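PDB 6PB3: rhizobiales Sp. Pch2 from Marine metagenome, which probably acts as a Trip13/Pch2-like AAA+ ATPase that remodels HORMA domain proteins and thereby regulates cGAS-like enzymes in bacterial immunity against bacteriophages. Local coordinates for residues S15-V20 with I104-L109; N28-D33 with R231-T236; I77-D82 with E219-D224; L127-F132 with V180-R185. All blocks are in the same frame, centred on the assembly; numbering follows the deposited sequence.

Contact 1 (S15-V20 with I104-L109); sequences STYPDV and IRITLL
S15, T16 and Y17 pair antiparallel with L108, T107 and I106, adding a short N-terminal strand to the border of the ATPase sheet. L108 N bonds S15 O (2.8 Å), nearly straight at 171°; Y17 N gives a second bond to I106 O (2.8 Å). The return bonds, S15 N to L108 O and I106 N to Y17 O, are weak. Between them T16 faces T107 in a non-hydrogen-bonded pair, and T16 CA comes within 3.3 Å of I106 O in a CH···O contact. S15, Y17, I106 and L108 share the other face. There Y17, with CG beside its backbone N (chi1 -57°), runs its ring alongside the neighbouring strand, and L108 CB meets the ring edge at CE2 (3.5 Å). L108 CD2 packs closely against two hydroxyls, 3.2 Å from Y17 OH and 3.3 Å from S15 OG. These hydroxyls share a weak bond, but the main partner of Y17 OH is the carbonyl of E92. Beyond the pairing, P18, after a cis peptide, rests on helix 95-102, D19 caps helix 20-28, and strand 105-111 bonds along its other side to strand 151-157.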
loop_
_atom_site.group_PDB
_atom_site.type_symbol
_atom_site.label_atom_id
_atom_site.label_comp_id
_atom_site.label_asym_id
_atom_site.label_seq_id
_atom_site.Cartn_x
_atom_site.Cartn_y
_atom_site.Cartn_z
ATOM N N SER A 15 -17.494 1.452 38.568
ATOM C CA SER A 15 -16.897 0.751 39.693
ATOM C C SER A 15 -16.319 1.751 40.684
ATOM O O SER A 15 -15.865 2.836 40.305
ATOM C CB SER A 15 -15.799 -0.218 39.231
ATOM O OG SER A 15 -14.696 0.479 38.673
ATOM N N THR A 16 -16.351 1.382 41.961
ATOM C CA THR A 16 -15.701 2.152 43.007
ATOM C C THR A 16 -14.491 1.399 43.530
ATOM O O THR A 16 -14.444 0.165 43.508
ATOM C CB THR A 16 -16.642 2.440 44.169
ATOM O OG1 THR A 16 -17.121 1.201 44.712
ATOM C CG2 THR A 16 -17.806 3.297 43.701
ATOM N N TYR A 17 -13.513 2.160 44.008
ATOM C CA TYR A 17 -12.304 1.572 44.548
ATOM C C TYR A 17 -12.063 2.060 45.971
ATOM O O TYR A 17 -12.465 3.171 46.329
ATOM C CB TYR A 17 -11.094 1.909 43.675
ATOM C CG TYR A 17 -11.267 1.470 42.242
ATOM C CD1 TYR A 17 -11.013 0.159 41.866
ATOM C CD2 TYR A 17 -11.670 2.365 41.264
ATOM C CE1 TYR A 17 -11.162 -0.246 40.546
ATOM C CE2 TYR A 17 -11.817 1.968 39.952
ATOM C CZ TYR A 17 -11.573 0.655 39.600
ATOM O OH TYR A 17 -11.723 0.245 38.282
ATOM N N PRO A 18 -11.407 1.252 46.809
ATOM C CA PRO A 18 -10.865 -0.089 46.547
ATOM C C PRO A 18 -11.912 -1.187 46.325
ATOM O O PRO A 18 -13.045 -1.111 46.806
ATOM C CB PRO A 18 -10.059 -0.396 47.821
ATOM C CG PRO A 18 -9.904 0.903 48.527
ATOM C CD PRO A 18 -11.082 1.721 48.164
ATOM N N ASP A 19 -11.486 -2.235 45.624
ATOM C CA ASP A 19 -12.329 -3.372 45.286
ATOM C C ASP A 19 -11.497 -4.648 45.347
ATOM O O ASP A 19 -10.416 -4.705 44.747
ATOM C CB ASP A 19 -12.929 -3.186 43.888
ATOM C CG ASP A 19 -14.013 -4.182 43.588
ATOM O OD1 ASP A 19 -13.737 -5.402 43.607
ATOM O OD2 ASP A 19 -15.149 -3.735 43.348
ATOM N N VAL A 20 -12.012 -5.660 46.065
ATOM C CA VAL A 20 -11.333 -6.954 46.195
ATOM C C VAL A 20 -11.131 -7.599 44.827
ATOM O O VAL A 20 -10.093 -8.217 44.564
ATOM C CB VAL A 20 -12.126 -7.904 47.119
ATOM C CG1 VAL A 20 -11.846 -7.639 48.602
ATOM C CG2 VAL A 20 -13.610 -7.805 46.831
ATOM N N ILE A 104 -7.448 7.333 48.978
ATOM C CA ILE A 104 -8.676 7.995 48.558
ATOM C C ILE A 104 -9.642 6.976 47.970
ATOM O O ILE A 104 -9.255 5.903 47.504
ATOM C CB ILE A 104 -8.433 9.114 47.522
ATOM C CG1 ILE A 104 -7.624 8.570 46.358
ATOM C CG2 ILE A 104 -7.739 10.313 48.170
ATOM C CD1 ILE A 104 -7.332 9.596 45.307
ATOM N N ARG A 105 -10.918 7.346 47.980
ATOM C CA ARG A 105 -11.963 6.582 47.317
ATOM C C ARG A 105 -12.124 7.103 45.895
ATOM O O ARG A 105 -12.122 8.316 45.673
ATOM C CB ARG A 105 -13.257 6.685 48.124
ATOM C CG ARG A 105 -13.093 6.000 49.510
ATOM C CD ARG A 105 -13.958 6.602 50.611
ATOM N NE ARG A 105 -15.375 6.310 50.429
ATOM C CZ ARG A 105 -16.000 5.269 50.968
ATOM N NH1 ARG A 105 -15.331 4.410 51.726
ATOM N NH2 ARG A 105 -17.296 5.085 50.749
ATOM N N ILE A 106 -12.225 6.188 44.930
ATOM C CA ILE A 106 -12.135 6.528 43.517
ATOM C C ILE A 106 -13.335 5.957 42.777
ATOM O O ILE A 106 -13.652 4.772 42.918
ATOM C CB ILE A 106 -10.837 5.996 42.892
ATOM C CG1 ILE A 106 -9.624 6.636 43.552
ATOM C CG2 ILE A 106 -10.827 6.247 41.376
ATOM C CD1 ILE A 106 -8.344 6.265 42.850
ATOM N N THR A 107 -13.984 6.795 41.976
ATOM C CA THR A 107 -15.097 6.392 41.133
ATOM C C THR A 107 -14.603 6.287 39.696
ATOM O O THR A 107 -14.073 7.260 39.145
ATOM C CB THR A 107 -16.239 7.403 41.227
ATOM O OG1 THR A 107 -16.705 7.487 42.581
ATOM C CG2 THR A 107 -17.379 6.987 40.323
ATOM N N LEU A 108 -14.778 5.121 39.089
ATOM C CA LEU A 108 -14.408 4.916 37.692
ATOM C C LEU A 108 -15.646 5.016 36.815
ATOM O O LEU A 108 -16.645 4.330 37.060
ATOM C CB LEU A 108 -13.732 3.563 37.500
ATOM C CG LEU A 108 -13.367 3.183 36.070
ATOM C CD1 LEU A 108 -12.005 3.764 35.685
ATOM C CD2 LEU A 108 -13.380 1.672 35.929
ATOM N N LEU A 109 -15.579 5.874 35.800
ATOM C CA LEU A 109 -16.658 6.022 34.831
ATOM C C LEU A 109 -16.190 5.465 33.498
ATOM O O LEU A 109 -15.424 6.127 32.782
ATOM C CB LEU A 109 -17.074 7.490 34.680
ATOM C CG LEU A 109 -17.500 8.162 35.989
ATOM C CD1 LEU A 109 -17.686 9.646 35.774
ATOM C CD2 LEU A 109 -18.768 7.533 36.557
#

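Contact 2 (N28-D33 with R231-T236); sequences NLVGLD and RRAVIT
V30 sets a methyl on the A233 carbonyl, and V234 sets one on the V30 carbonyl, a reciprocal fit that joins the loop between helices 20-28 and 33-47 to helix 228-239. That helix follows the last strand of the ATPase sheet and packs with helices 246-255 and 268-283, an arrangement consistent with the small helical domain of AAA+ proteins. In many AAA+ relatives the corresponding N-terminal loop lies close to the nucleotide base, although no nucleotide takes part here.

V30 points its side chain at the helix. Its CG1, roughly trans to the backbone N (chi1 -156°), lands on the peptide group of A233, 3.5 Å from A233 O and 3.9 Å from A233 C. The methyl of A233 is also turned toward the loop but is more loosely engaged, with CB 4.5 Å from V30 CG1. A233 O has a polar partner of its own one turn on, the hydroxyl of T237, so the valine methyl merely lies against it. V234, the next residue of the helix, reaches the V30 carbonyl. With CG1 trans to the backbone N (chi1 173°), its other methyl, CG2, is left to press on the loop, 3.4 Å from V30 O and 3.7 Å from V30 C. The same residue touches I276 of helix 268-283, which places it between the loop and the rest of the helical bundle. G31, at a positive phi of 78°, brings bare backbone up to V234: G31 CA sits 3.9 Å from V234 CG2 and 4.4 Å from A233 CB.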
loop_
_atom_site.group_PDB
_atom_site.type_symbol
_atom_site.label_atom_id
_atom_site.label_comp_id
_atom_site.label_asym_id
_atom_site.label_seq_id
_atom_site.Cartn_x
_atom_site.Cartn_y
_atom_site.Cartn_z
ATOM N N ASN A 28 -3.374 -10.699 39.074
ATOM C CA ASN A 28 -3.268 -11.723 38.043
ATOM C C ASN A 28 -2.550 -11.203 36.792
ATOM O O ASN A 28 -2.095 -12.008 35.969
ATOM C CB ASN A 28 -4.667 -12.269 37.709
ATOM C CG ASN A 28 -5.258 -13.164 38.830
ATOM O OD1 ASN A 28 -4.606 -13.470 39.831
ATOM N ND2 ASN A 28 -6.508 -13.568 38.652
ATOM N N LEU A 29 -2.406 -9.884 36.644
ATOM C CA LEU A 29 -1.607 -9.336 35.551
ATOM C C LEU A 29 -0.126 -9.489 35.864
ATOM O O LEU A 29 0.382 -8.865 36.801
ATOM C CB LEU A 29 -1.933 -7.863 35.320
ATOM C CG LEU A 29 -3.375 -7.532 34.958
ATOM C CD1 LEU A 29 -3.496 -6.041 34.631
ATOM C CD2 LEU A 29 -3.822 -8.361 33.773
ATOM N N VAL A 30 0.574 -10.305 35.082
ATOM C CA VAL A 30 1.993 -10.530 35.325
ATOM C C VAL A 30 2.801 -9.986 34.167
ATOM O O VAL A 30 2.344 -9.947 33.019
ATOM C CB VAL A 30 2.334 -12.014 35.552
ATOM C CG1 VAL A 30 3.623 -12.125 36.353
ATOM C CG2 VAL A 30 1.199 -12.704 36.241
ATOM N N GLY A 31 4.022 -9.566 34.484
ATOM C CA GLY A 31 4.882 -8.930 33.526
ATOM C C GLY A 31 4.552 -7.487 33.241
ATOM O O GLY A 31 5.189 -6.895 32.366
ATOM N N LEU A 32 3.582 -6.900 33.944
ATOM C CA LEU A 32 3.202 -5.504 33.754
ATOM C C LEU A 32 3.550 -4.624 34.955
ATOM O O LEU A 32 2.963 -3.547 35.116
ATOM C CB LEU A 32 1.704 -5.410 33.452
ATOM C CG LEU A 32 1.295 -6.178 32.193
ATOM C CD1 LEU A 32 -0.206 -6.241 32.061
ATOM C CD2 LEU A 32 1.947 -5.574 30.925
ATOM N N ASP A 33 4.490 -5.059 35.802
ATOM C CA ASP A 33 4.742 -4.352 37.058
ATOM C C ASP A 33 5.123 -2.900 36.806
ATOM O O ASP A 33 4.622 -1.990 37.479
ATOM C CB ASP A 33 5.838 -5.062 37.861
ATOM C CG ASP A 33 5.360 -6.373 38.486
ATOM O OD1 ASP A 33 4.149 -6.492 38.794
ATOM O OD2 ASP A 33 6.200 -7.283 38.680
ATOM N N ARG A 231 9.326 -11.452 30.164
ATOM C CA ARG A 231 8.997 -12.833 29.837
ATOM C C ARG A 231 9.333 -13.752 31.000
ATOM O O ARG A 231 8.575 -14.677 31.308
ATOM C CB ARG A 231 9.724 -13.273 28.559
ATOM C CG ARG A 231 9.340 -12.445 27.346
ATOM C CD ARG A 231 9.652 -13.173 26.053
ATOM N NE ARG A 231 11.045 -13.596 25.999
ATOM C CZ ARG A 231 12.056 -12.761 25.795
ATOM N NH1 ARG A 231 11.822 -11.458 25.640
ATOM N NH2 ARG A 231 13.297 -13.223 25.754
ATOM N N ARG A 232 10.457 -13.496 31.668
ATOM C CA ARG A 232 10.820 -14.276 32.844
ATOM C C ARG A 232 9.750 -14.183 33.928
ATOM O O ARG A 232 9.391 -15.195 34.538
ATOM C CB ARG A 232 12.172 -13.803 33.383
ATOM C CG ARG A 232 12.876 -14.817 34.276
ATOM C CD ARG A 232 14.147 -14.247 34.899
ATOM N NE ARG A 232 14.634 -13.084 34.164
ATOM C CZ ARG A 232 15.584 -13.126 33.238
ATOM N NH1 ARG A 232 16.163 -14.275 32.934
ATOM N NH2 ARG A 232 15.962 -12.019 32.624
ATOM N N ALA A 233 9.213 -12.982 34.174
ATOM C CA ALA A 233 8.240 -12.826 35.258
ATOM C C ALA A 233 6.943 -13.572 34.956
ATOM O O ALA A 233 6.387 -14.242 35.835
ATOM C CB ALA A 233 7.955 -11.341 35.528
ATOM N N VAL A 234 6.446 -13.478 33.721
ATOM C CA VAL A 234 5.235 -14.216 33.372
ATOM C C VAL A 234 5.462 -15.712 33.533
ATOM O O VAL A 234 4.625 -16.432 34.089
ATOM C CB VAL A 234 4.794 -13.878 31.939
ATOM C CG1 VAL A 234 3.643 -14.794 31.531
ATOM C CG2 VAL A 234 4.395 -12.404 31.827
ATOM N N ILE A 235 6.610 -16.199 33.070
ATOM C CA ILE A 235 6.850 -17.637 33.048
ATOM C C ILE A 235 7.094 -18.161 34.463
ATOM O O ILE A 235 6.500 -19.162 34.888
ATOM C CB ILE A 235 8.019 -17.953 32.099
ATOM C CG1 ILE A 235 7.609 -17.631 30.656
ATOM C CG2 ILE A 235 8.441 -19.410 32.234
ATOM C CD1 ILE A 235 8.766 -17.444 29.747
ATOM N N THR A 236 7.963 -17.485 35.210
ATOM C CA THR A 236 8.241 -17.880 36.588
ATOM C C THR A 236 6.975 -17.856 37.440
ATOM O O THR A 236 6.642 -18.844 38.104
ATOM C CB THR A 236 9.308 -16.958 37.181
ATOM O OG1 THR A 236 10.516 -17.065 36.410
ATOM C CG2 THR A 236 9.592 -17.334 38.633
#

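Contact 3 (I77-D82 with E219-D224); sequences IVLAGD and EIITFD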
loop_
_atom_site.group_PDB
_atom_site.type_symbol
_atom_site.label_atom_id
_atom_site.label_comp_id
_atom_site.label_asym_id
_atom_site.label_seq_id
_atom_site.Cartn_x
_atom_site.Cartn_y
_atom_site.Cartn_z
ATOM N N ILE A 77 -3.979 10.101 30.247
ATOM C CA ILE A 77 -2.956 9.068 30.132
ATOM C C ILE A 77 -3.359 8.125 29.012
ATOM O O ILE A 77 -4.492 7.627 28.985
ATOM C CB ILE A 77 -2.763 8.295 31.451
ATOM C CG1 ILE A 77 -2.389 9.265 32.568
ATOM C CG2 ILE A 77 -1.671 7.236 31.277
ATOM C CD1 ILE A 77 -2.449 8.668 33.971
ATOM N N VAL A 78 -2.431 7.870 28.097
ATOM C CA VAL A 78 -2.672 7.015 26.943
ATOM C C VAL A 78 -1.970 5.686 27.176
ATOM O O VAL A 78 -0.775 5.657 27.492
ATOM C CB VAL A 78 -2.185 7.688 25.649
ATOM C CG1 VAL A 78 -2.227 6.704 24.467
ATOM C CG2 VAL A 78 -3.065 8.883 25.328
ATOM N N LEU A 79 -2.711 4.589 27.032
ATOM C CA LEU A 79 -2.152 3.240 27.012
ATOM C C LEU A 79 -2.181 2.760 25.576
ATOM O O LEU A 79 -3.262 2.607 25.000
ATOM C CB LEU A 79 -2.943 2.284 27.915
ATOM C CG LEU A 79 -3.224 2.673 29.363
ATOM C CD1 LEU A 79 -3.803 1.451 30.128
ATOM C CD2 LEU A 79 -1.979 3.186 30.047
ATOM N N ALA A 80 -1.001 2.520 25.000
ATOM C CA ALA A 80 -0.877 2.197 23.583
ATOM C C ALA A 80 -0.063 0.923 23.400
ATOM O O ALA A 80 0.934 0.717 24.100
ATOM C CB ALA A 80 -0.192 3.340 22.817
ATOM N N GLY A 81 -0.464 0.077 22.462
ATOM C CA GLY A 81 0.341 -1.073 22.110
ATOM C C GLY A 81 -0.494 -2.282 21.726
ATOM O O GLY A 81 -1.695 -2.185 21.481
ATOM N N ASP A 82 0.197 -3.424 21.685
ATOM C CA ASP A 82 -0.341 -4.670 21.160
ATOM C C ASP A 82 -1.676 -5.052 21.791
ATOM O O ASP A 82 -1.888 -4.909 23.000
ATOM C CB ASP A 82 0.674 -5.800 21.376
ATOM C CG ASP A 82 2.014 -5.518 20.694
ATOM O OD1 ASP A 82 2.022 -4.772 19.693
ATOM O OD2 ASP A 82 3.055 -6.040 21.156
ATOM N N GLU A 219 1.055 11.415 30.040
ATOM C CA GLU A 219 1.985 10.317 29.865
ATOM C C GLU A 219 1.408 9.343 28.863
ATOM O O GLU A 219 0.198 9.109 28.832
ATOM C CB GLU A 219 2.281 9.590 31.194
ATOM C CG GLU A 219 3.397 8.563 31.059
ATOM C CD GLU A 219 3.702 7.824 32.336
ATOM O OE1 GLU A 219 2.998 8.020 33.339
ATOM O OE2 GLU A 219 4.654 7.023 32.334
ATOM N N ILE A 220 2.293 8.787 28.044
ATOM C CA ILE A 220 1.992 7.671 27.163
ATOM C C ILE A 220 2.752 6.466 27.696
ATOM O O ILE A 220 3.969 6.540 27.904
ATOM C CB ILE A 220 2.394 7.981 25.713
ATOM C CG1 ILE A 220 1.710 9.279 25.221
ATOM C CG2 ILE A 220 2.085 6.772 24.818
ATOM C CD1 ILE A 220 2.174 9.744 23.802
ATOM N N ILE A 221 2.046 5.361 27.912
ATOM C CA ILE A 221 2.626 4.137 28.464
ATOM C C ILE A 221 2.472 3.063 27.411
ATOM O O ILE A 221 1.349 2.770 26.975
ATOM C CB ILE A 221 1.948 3.713 29.776
ATOM C CG1 ILE A 221 2.142 4.776 30.861
ATOM C CG2 ILE A 221 2.480 2.320 30.275
ATOM C CD1 ILE A 221 1.266 4.483 32.108
ATOM N N THR A 222 3.585 2.463 27.008
ATOM C CA THR A 222 3.565 1.599 25.844
ATOM C C THR A 222 3.637 0.132 26.246
ATOM O O THR A 222 4.358 -0.239 27.180
ATOM C CB THR A 222 4.700 1.959 24.879
ATOM O OG1 THR A 222 5.961 1.917 25.562
ATOM C CG2 THR A 222 4.473 3.384 24.328
ATOM N N PHE A 223 2.877 -0.688 25.518
ATOM C CA PHE A 223 2.769 -2.130 25.690
ATOM C C PHE A 223 3.258 -2.744 24.384
ATOM O O PHE A 223 2.493 -2.969 23.442
ATOM C CB PHE A 223 1.330 -2.556 26.012
ATOM C CG PHE A 223 0.783 -1.936 27.268
ATOM C CD1 PHE A 223 0.510 -0.582 27.324
ATOM C CD2 PHE A 223 0.554 -2.707 28.399
ATOM C CE1 PHE A 223 0.027 0.001 28.489
ATOM C CE2 PHE A 223 0.061 -2.132 29.567
ATOM C CZ PHE A 223 -0.211 -0.785 29.609
ATOM N N ASP A 224 4.541 -2.999 24.318
ATOM C CA ASP A 224 5.089 -3.723 23.195
ATOM C C ASP A 224 5.596 -5.057 23.707
ATOM O O ASP A 224 5.282 -5.474 24.832
ATOM C CB ASP A 224 6.168 -2.907 22.481
ATOM C CG ASP A 224 6.997 -2.075 23.429
ATOM O OD1 ASP A 224 7.506 -2.640 24.415
ATOM O OD2 ASP A 224 7.149 -0.857 23.175
HETATM O O HOH W 1 3.111 -7.489 23.533
#
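Residues I77 to G81 run parallel to E219 to F223; I77 pairs with E219 and so on in step to G81 with F223, and five backbone hydrogen bonds join the strands. V78 and A80 each use both their N-H and their C=O toward the other strand: V78 N reaches E219 O and V78 O takes I221 N (2.9 Å), while A80 N reaches I221 O and A80 O takes F223 N (2.8 Å). D82 N closes the series on F223 O (2.9 Å). CH···O contacts fill the gaps; the shortest is G81 CA to F223 O (3.2 Å), where the glycine lets the strands draw close.

The apolar contacts divide between the two faces. On one, L79 runs next to I221 in the same direction, L79 CD2 4.0 Å from I221 CB, and I77 CG2 meets I221 CD1. F223, its CG trans to the carbonyl carbon (chi1 -60°), lays its ring alongside the strand so that CE1 meets L79 CB (3.8 Å), while A80 O lies in plane at the ring edge. On the other, V78 packs on I220. Polar links lie at the margins: a water donates to D82 OD2 (water O to OD2, 2.8 Å) and, weakly, to D224 O, and T222 OG1 bonds R274 of the second subunit.

On its other side the backbone of I77, L79 and G81 bonds strand 197-203. The strand before the probable Walker A P-loop thus lies between 197-203 and the border strand 219-223, as in the 5-1-4-3-2 order of the AAA+ fold.

Contact 4 (L127-F132 with V180-R185); sequences LISAAF and VNAFIR
F183 swings its ring out with CG trans to the backbone N (chi1 -171°), and the chi1 of -86° in F132 sends that ring across to meet it between two nearly parallel helices. The rings meet obliquely, planes at 61° and centroids 5.5 Å apart, and F183 CD1 comes in at the edge of F132, close to its plane, 3.4 Å from F132 CE2. I128 fills in beside the rings: its CG2 branch, held opposite the backbone N, slots between A182 and F183, 3.6 Å from F183 N and 3.8 Å from A182 CB. It also lies at the edges of both rings. Next to it the small methyl of A182 lets the helices approach, so that the axes of segments 127-132 and 180-185 come within 8.6 Å, and S129 OG rests against A182 CB at 3.7 Å.

Both rings reach strand 197-203 through V199, and F183 also touches M201, so helices 124-141 and 179-192 pack against each other over one side of the ATPase sheet. The chemistry is dispersive throughout: shape and ring contact hold the helices together, while the one hydroxyl at the interface, S129 OG, bonds the carbonyl of T125 within its own helix.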
loop_
_atom_site.group_PDB
_atom_site.type_symbol
_atom_site.label_atom_id
_atom_site.label_comp_id
_atom_site.label_asym_id
_atom_site.label_seq_id
_atom_site.Cartn_x
_atom_site.Cartn_y
_atom_site.Cartn_z
ATOM N N LEU A 127 -22.340 12.174 23.432
ATOM C CA LEU A 127 -21.903 11.240 24.466
ATOM C C LEU A 127 -20.645 11.732 25.167
ATOM O O LEU A 127 -20.546 11.666 26.395
ATOM C CB LEU A 127 -21.670 9.860 23.850
ATOM C CG LEU A 127 -21.150 8.720 24.731
ATOM C CD1 LEU A 127 -21.995 8.534 25.987
ATOM C CD2 LEU A 127 -21.100 7.428 23.925
ATOM N N ILE A 128 -19.682 12.248 24.406
ATOM C CA ILE A 128 -18.413 12.670 24.992
ATOM C C ILE A 128 -18.616 13.890 25.883
ATOM O O ILE A 128 -18.122 13.937 27.017
ATOM C CB ILE A 128 -17.385 12.940 23.884
ATOM C CG1 ILE A 128 -16.976 11.622 23.222
ATOM C CG2 ILE A 128 -16.195 13.682 24.439
ATOM C CD1 ILE A 128 -16.189 11.796 21.940
ATOM N N SER A 129 -19.350 14.889 25.382
ATOM C CA SER A 129 -19.694 16.054 26.194
ATOM C C SER A 129 -20.364 15.639 27.495
ATOM O O SER A 129 -19.944 16.052 28.582
ATOM C CB SER A 129 -20.609 16.995 25.409
ATOM O OG SER A 129 -19.953 17.484 24.259
ATOM N N ALA A 130 -21.421 14.828 27.399
ATOM C CA ALA A 130 -22.141 14.406 28.595
ATOM C C ALA A 130 -21.196 13.759 29.591
ATOM O O ALA A 130 -21.186 14.117 30.772
ATOM C CB ALA A 130 -23.271 13.447 28.225
ATOM N N ALA A 131 -20.372 12.819 29.121
ATOM C CA ALA A 131 -19.424 12.146 30.001
ATOM C C ALA A 131 -18.528 13.150 30.715
ATOM O O ALA A 131 -18.293 13.042 31.925
ATOM C CB ALA A 131 -18.585 11.152 29.197
ATOM N N PHE A 132 -18.033 14.152 29.981
ATOM C CA PHE A 132 -17.149 15.128 30.606
ATOM C C PHE A 132 -17.915 16.039 31.551
ATOM O O PHE A 132 -17.401 16.405 32.614
ATOM C CB PHE A 132 -16.415 15.945 29.549
ATOM C CG PHE A 132 -15.152 15.299 29.077
ATOM C CD1 PHE A 132 -14.051 15.222 29.911
ATOM C CD2 PHE A 132 -15.073 14.745 27.816
ATOM C CE1 PHE A 132 -12.887 14.634 29.478
ATOM C CE2 PHE A 132 -13.914 14.146 27.383
ATOM C CZ PHE A 132 -12.824 14.088 28.211
ATOM N N VAL A 180 -13.779 14.483 18.289
ATOM C CA VAL A 180 -12.447 14.810 18.783
ATOM C C VAL A 180 -12.470 16.154 19.497
ATOM O O VAL A 180 -11.837 16.331 20.545
ATOM C CB VAL A 180 -11.429 14.790 17.627
ATOM C CG1 VAL A 180 -10.085 15.328 18.087
ATOM C CG2 VAL A 180 -11.275 13.382 17.092
ATOM N N ASN A 181 -13.228 17.111 18.965
ATOM C CA ASN A 181 -13.250 18.435 19.578
ATOM C C ASN A 181 -13.930 18.405 20.940
ATOM O O ASN A 181 -13.464 19.049 21.888
ATOM C CB ASN A 181 -13.935 19.434 18.654
ATOM C CG ASN A 181 -13.000 20.536 18.220
ATOM O OD1 ASN A 181 -12.165 20.341 17.339
ATOM N ND2 ASN A 181 -13.112 21.695 18.860
ATOM N N ALA A 182 -15.031 17.658 21.058
ATOM C CA ALA A 182 -15.682 17.495 22.356
ATOM C C ALA A 182 -14.734 16.880 23.378
ATOM O O ALA A 182 -14.760 17.241 24.559
ATOM C CB ALA A 182 -16.936 16.635 22.209
ATOM N N PHE A 183 -13.897 15.943 22.938
ATOM C CA PHE A 183 -12.964 15.278 23.837
ATOM C C PHE A 183 -11.861 16.228 24.280
ATOM O O PHE A 183 -11.514 16.286 25.466
ATOM C CB PHE A 183 -12.383 14.062 23.125
ATOM C CG PHE A 183 -11.577 13.170 24.005
ATOM C CD1 PHE A 183 -12.181 12.439 25.015
ATOM C CD2 PHE A 183 -10.209 13.054 23.823
ATOM C CE1 PHE A 183 -11.437 11.605 25.828
ATOM C CE2 PHE A 183 -9.457 12.226 24.630
ATOM C CZ PHE A 183 -10.072 11.507 25.641
ATOM N N ILE A 184 -11.309 16.983 23.329
ATOM C CA ILE A 184 -10.271 17.970 23.622
ATOM C C ILE A 184 -10.785 19.011 24.604
ATOM O O ILE A 184 -10.124 19.343 25.594
ATOM C CB ILE A 184 -9.808 18.640 22.319
ATOM C CG1 ILE A 184 -8.952 17.693 21.490
ATOM C CG2 ILE A 184 -9.111 19.948 22.597
ATOM C CD1 ILE A 184 -8.972 18.101 20.041
ATOM N N ARG A 185 -11.956 19.577 24.313
ATOM C CA ARG A 185 -12.558 20.541 25.225
ATOM C C ARG A 185 -12.754 19.938 26.611
ATOM O O ARG A 185 -12.546 20.616 27.624
ATOM C CB ARG A 185 -13.883 21.039 24.650
ATOM C CG ARG A 185 -13.712 21.852 23.373
ATOM C CD ARG A 185 -15.039 22.192 22.720
ATOM N NE ARG A 185 -14.838 22.870 21.443
ATOM C CZ ARG A 185 -15.817 23.381 20.702
ATOM N NH1 ARG A 185 -17.078 23.290 21.111
ATOM N NH2 ARG A 185 -15.539 23.987 19.551
#

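Contacts 1 and 3 belong to the same mixed sheet, at its two borders within the chain, with centres about 22 Å apart: strand 15-17 ends one side and strand 219-223 the other. Contact 4 joins helices beside that sheet, and its helix 124-141 follows strand 105-111 of contact 1. Contact 2 lies on the far side of the chain's centre, about 36 Å from contact 4 between centres, yet touches contact 3 through L32 CD2 and F223 CD2 (4.1 Å). Along the chain, contact 2 spans contacts 3 and 4, while contact 1 alternates with contacts 2 and 3. N-terminal residues thus bind both the ATPase sheet and the helices following it, linking the two parts of the AAA+ module.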